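Local coordinates for protein beta-d-glucoside glucohydrolase (Hypocrea jecorina, PDB 3ZZ1) that probably hydrolyses terminal, non-reducing beta-D-glucosyl residues, releasing beta-D-glucose, as a secreted family 3 beta-glucosidase of cellulose degradation, at residues Thr210-Gln220 and His241-Leu251. Sequence-based numbering, arbitrary orientation. Where two conformers were deposited one is given.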
loop_
_atom_site.group_PDB
_atom_site.type_symbol
_atom_site.label_atom_id
_atom_site.label_comp_id
_atom_site.label_asym_id
_atom_site.label_seq_id
_atom_site.Cartn_x
_atom_site.Cartn_y
_atom_site.Cartn_z
ATOM N N THR A 210 20.605 13.536 6.652
ATOM C CA THR A 210 20.039 13.564 8.003
ATOM C C THR A 210 19.032 12.424 8.200
ATOM O O THR A 210 18.075 12.313 7.441
ATOM C CB THR A 210 19.328 14.908 8.284
ATOM O OG1 THR A 210 20.228 15.997 8.029
ATOM C CG2 THR A 210 18.848 14.978 9.726
ATOM N N TRP A 211 19.244 11.587 9.219
ATOM C CA TRP A 211 18.302 10.501 9.522
ATOM C C TRP A 211 16.877 11.041 9.667
ATOM O O TRP A 211 16.655 12.077 10.309
ATOM C CB TRP A 211 18.721 9.722 10.776
ATOM C CG TRP A 211 19.650 8.562 10.491
ATOM C CD1 TRP A 211 19.353 7.432 9.784
ATOM C CD2 TRP A 211 21.014 8.421 10.916
ATOM N NE1 TRP A 211 20.446 6.600 9.734
ATOM C CE2 TRP A 211 21.481 7.180 10.419
ATOM C CE3 TRP A 211 21.889 9.223 11.668
ATOM C CZ2 TRP A 211 22.785 6.719 10.648
ATOM C CZ3 TRP A 211 23.188 8.768 11.895
ATOM C CH2 TRP A 211 23.622 7.525 11.384
ATOM N N ALA A 212 15.923 10.337 9.058
ATOM C CA ALA A 212 14.533 10.796 8.962
ATOM C C ALA A 212 13.913 11.170 10.307
ATOM O O ALA A 212 13.109 12.095 10.384
ATOM C CB ALA A 212 13.678 9.755 8.257
ATOM N N CYS A 213 14.299 10.460 11.363
ATOM C CA CYS A 213 13.748 10.707 12.697
ATOM C C CYS A 213 14.445 11.872 13.428
ATOM O O CYS A 213 14.233 12.081 14.623
ATOM C CB CYS A 213 13.752 9.413 13.526
ATOM S SG CYS A 213 12.567 8.167 12.907
ATOM N N GLU A 214 15.252 12.628 12.685
ATOM C CA GLU A 214 16.031 13.760 13.212
ATOM C C GLU A 214 16.011 14.947 12.262
ATOM O O GLU A 214 16.737 15.917 12.457
ATOM C CB GLU A 214 17.489 13.350 13.411
ATOM C CG GLU A 214 17.656 12.253 14.402
ATOM C CD GLU A 214 19.084 11.995 14.774
ATOM O OE1 GLU A 214 19.998 12.197 13.939
ATOM O OE2 GLU A 214 19.279 11.567 15.924
ATOM N N ASP A 215 15.186 14.854 11.228
ATOM C CA ASP A 215 15.190 15.821 10.142
ATOM C C ASP A 215 14.162 16.915 10.406
ATOM O O ASP A 215 12.964 16.709 10.206
ATOM C CB ASP A 215 14.902 15.091 8.829
ATOM C CG ASP A 215 15.138 15.948 7.597
ATOM O OD1 ASP A 215 15.253 17.185 7.698
ATOM O OD2 ASP A 215 15.193 15.361 6.499
ATOM N N GLN A 216 14.646 18.077 10.846
ATOM C CA GLN A 216 13.778 19.205 11.170
ATOM C C GLN A 216 12.930 19.645 9.975
ATOM O O GLN A 216 11.732 19.911 10.125
ATOM C CB GLN A 216 14.592 20.377 11.729
ATOM C CG GLN A 216 13.750 21.470 12.374
ATOM C CD GLN A 216 14.590 22.573 12.982
ATOM O OE1 GLN A 216 14.496 23.735 12.580
ATOM N NE2 GLN A 216 15.425 22.216 13.951
ATOM N N TYR A 217 13.537 19.715 8.791
ATOM C CA TYR A 217 12.790 20.128 7.594
ATOM C C TYR A 217 11.575 19.227 7.302
ATOM O O TYR A 217 10.444 19.715 7.232
ATOM C CB TYR A 217 13.692 20.273 6.356
ATOM C CG TYR A 217 12.915 20.693 5.121
ATOM C CD1 TYR A 217 12.392 21.984 5.008
ATOM C CD2 TYR A 217 12.679 19.796 4.080
ATOM C CE1 TYR A 217 11.658 22.372 3.892
ATOM C CE2 TYR A 217 11.958 20.178 2.953
ATOM C CZ TYR A 217 11.447 21.469 2.866
ATOM O OH TYR A 217 10.718 21.852 1.756
ATOM N N THR A 218 11.797 17.924 7.159
ATOM C CA THR A 218 10.704 17.009 6.793
ATOM C C THR A 218 9.689 16.806 7.922
ATOM O O THR A 218 8.479 16.797 7.677
ATOM C CB THR A 218 11.219 15.638 6.280
ATOM O OG1 THR A 218 12.078 15.047 7.257
ATOM C CG2 THR A 218 11.982 15.799 4.972
ATOM N N LEU A 219 10.181 16.660 9.152
ATOM C CA LEU A 219 9.311 16.444 10.316
ATOM C C LEU A 219 8.550 17.699 10.742
ATOM O O LEU A 219 7.332 17.664 10.905
ATOM C CB LEU A 219 10.099 15.892 11.512
ATOM C CG LEU A 219 10.752 14.506 11.417
ATOM C CD1 LEU A 219 11.500 14.207 12.711
ATOM C CD2 LEU A 219 9.739 13.398 11.120
ATOM N N GLN A 220 9.267 18.800 10.936
ATOM C CA GLN A 220 8.641 20.010 11.460
ATOM C C GLN A 220 8.044 20.868 10.355
ATOM O O GLN A 220 6.850 21.155 10.376
ATOM C CB GLN A 220 9.624 20.825 12.314
ATOM C CG GLN A 220 8.990 22.010 13.042
ATOM C CD GLN A 220 7.921 21.583 14.039
ATOM O OE1 GLN A 220 8.166 20.769 14.930
ATOM N NE2 GLN A 220 6.723 22.129 13.884
ATOM N N HIS A 241 18.459 8.220 16.654
ATOM C CA HIS A 241 19.917 8.277 16.778
ATOM C C HIS A 241 20.439 9.231 17.861
ATOM O O HIS A 241 21.510 8.995 18.421
ATOM C CB HIS A 241 20.567 8.561 15.416
ATOM C CG HIS A 241 20.360 7.465 14.418
ATOM N ND1 HIS A 241 21.274 6.454 14.219
ATOM C CD2 HIS A 241 19.326 7.206 13.583
ATOM C CE1 HIS A 241 20.817 5.622 13.301
ATOM N NE2 HIS A 241 19.638 6.059 12.894
ATOM N N THR A 242 19.686 10.289 18.159
ATOM C CA THR A 242 20.062 11.218 19.234
ATOM C C THR A 242 18.946 11.433 20.252
ATOM O O THR A 242 17.767 11.248 19.949
ATOM C CB THR A 242 20.438 12.620 18.700
ATOM O OG1 THR A 242 19.306 13.180 18.017
ATOM C CG2 THR A 242 21.658 12.567 17.772
ATOM N N THR A 243 19.334 11.861 21.450
ATOM C CA THR A 243 18.386 12.301 22.465
ATOM C C THR A 243 17.819 13.678 22.114
ATOM O O THR A 243 16.607 13.839 21.959
ATOM C CB THR A 243 19.044 12.337 23.859
ATOM O OG1 THR A 243 19.442 11.010 24.225
ATOM C CG2 THR A 243 18.076 12.895 24.918
ATOM N N VAL A 244 18.716 14.650 21.966
ATOM C CA VAL A 244 18.361 16.066 21.864
ATOM C C VAL A 244 17.891 16.522 20.477
ATOM O O VAL A 244 16.831 17.141 20.364
ATOM C CB VAL A 244 19.524 16.961 22.374
ATOM C CG1 VAL A 244 19.241 18.431 22.120
ATOM C CG2 VAL A 244 19.754 16.717 23.865
ATOM N N GLN A 245 18.669 16.234 19.435
ATOM C CA GLN A 245 18.322 16.670 18.071
ATOM C C GLN A 245 16.981 16.096 17.589
ATOM O O GLN A 245 16.171 16.818 16.989
ATOM C CB GLN A 245 19.434 16.348 17.061
ATOM C CG GLN A 245 19.182 16.981 15.679
ATOM C CD GLN A 245 20.171 16.558 14.613
ATOM O OE1 GLN A 245 21.387 16.606 14.813
ATOM N NE2 GLN A 245 19.652 16.158 13.456
ATOM N N SER A 246 16.749 14.806 17.849
ATOM C CA SER A 246 15.495 14.159 17.453
ATOM C C SER A 246 14.311 14.894 18.092
ATOM O O SER A 246 13.384 15.329 17.390
ATOM C CB SER A 246 15.501 12.664 17.805
ATOM O OG SER A 246 15.478 12.447 19.211
ATOM N N ALA A 247 14.374 15.070 19.412
ATOM C CA ALA A 247 13.369 15.837 20.154
ATOM C C ALA A 247 13.111 17.224 19.539
ATOM O O ALA A 247 11.966 17.570 19.232
ATOM C CB ALA A 247 13.781 15.964 21.625
ATOM N N ASN A 248 14.176 17.998 19.333
ATOM C CA ASN A 248 14.044 19.370 18.824
ATOM C C ASN A 248 13.661 19.478 17.343
ATOM O O ASN A 248 13.177 20.517 16.897
ATOM C CB ASN A 248 15.307 20.190 19.125
ATOM C CG ASN A 248 15.551 20.365 20.618
ATOM O OD1 ASN A 248 16.700 20.456 21.065
ATOM N ND2 ASN A 248 14.475 20.406 21.397
ATOM N N SER A 249 13.865 18.404 16.588
ATOM C CA SER A 249 13.486 18.383 15.176
ATOM C C SER A 249 11.991 18.132 14.966
ATOM O O SER A 249 11.465 18.398 13.885
ATOM C CB SER A 249 14.309 17.348 14.410
ATOM O OG SER A 249 15.654 17.767 14.300
ATOM N N GLY A 250 11.318 17.621 15.994
ATOM C CA GLY A 250 9.893 17.332 15.910
ATOM C C GLY A 250 9.481 15.890 16.155
ATOM O O GLY A 250 8.320 15.535 15.935
ATOM N N LEU A 251 10.417 15.052 16.608
ATOM C CA LEU A 251 10.075 13.693 17.051
ATOM C C LEU A 251 9.236 13.737 18.332
ATOM O O LEU A 251 9.514 14.532 19.234
ATOM C CB LEU A 251 11.329 12.846 17.272
ATOM C CG LEU A 251 11.103 11.376 17.652
ATOM C CD1 LEU A 251 10.295 10.654 16.578
ATOM C CD2 LEU A 251 12.425 10.685 17.891
HETATM O O HOH W 1 10.871 21.046 15.576
#
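Trp211 lays one face of its indole on the imidazole of His241 in a face-to-face stack, the six-membered ring and the imidazole nearly parallel at 12° with centroids 3.5 Å apart. His241 NE2 comes within 3.3 Å of Trp211 CE2, Trp211 CD2 sits over the centre of the imidazole, and Trp211 NE1 is hydrogen-bonded to Glu170 O. Beside the stack, Glu214 runs straight beyond CG (chi2 -171°), which carries OE2 across to take a hydrogen bond from Thr242 OG1 at 2.6 Å, met from above the carboxylate plane. The backbone of Glu214 is held too: Gln245 NE2 donates to Glu214 O at 3.1 Å, with that oxygen in its amide plane, while Ser249 OG lies 2.8 Å from the same oxygen. These contacts tie strand 210-211 and the turn after it to residues 241-243 and helix 244-249 within the TIM-barrel-type N-terminal domain; Leu219 and Leu251 both pack on strand 232-235. With an alanine in place of Trp211, the imidazole would probably lose its stacking partner and be freer to turn, and Glu170 O would lose its N-H donor. Further out, Thr242 OG1 accepts from Ser246 N, which helps to hold that hydroxyl in place. Gly250 closes helix 244-249 in a Schellman motif, and Cys213 is disulfide-bonded to Cys202.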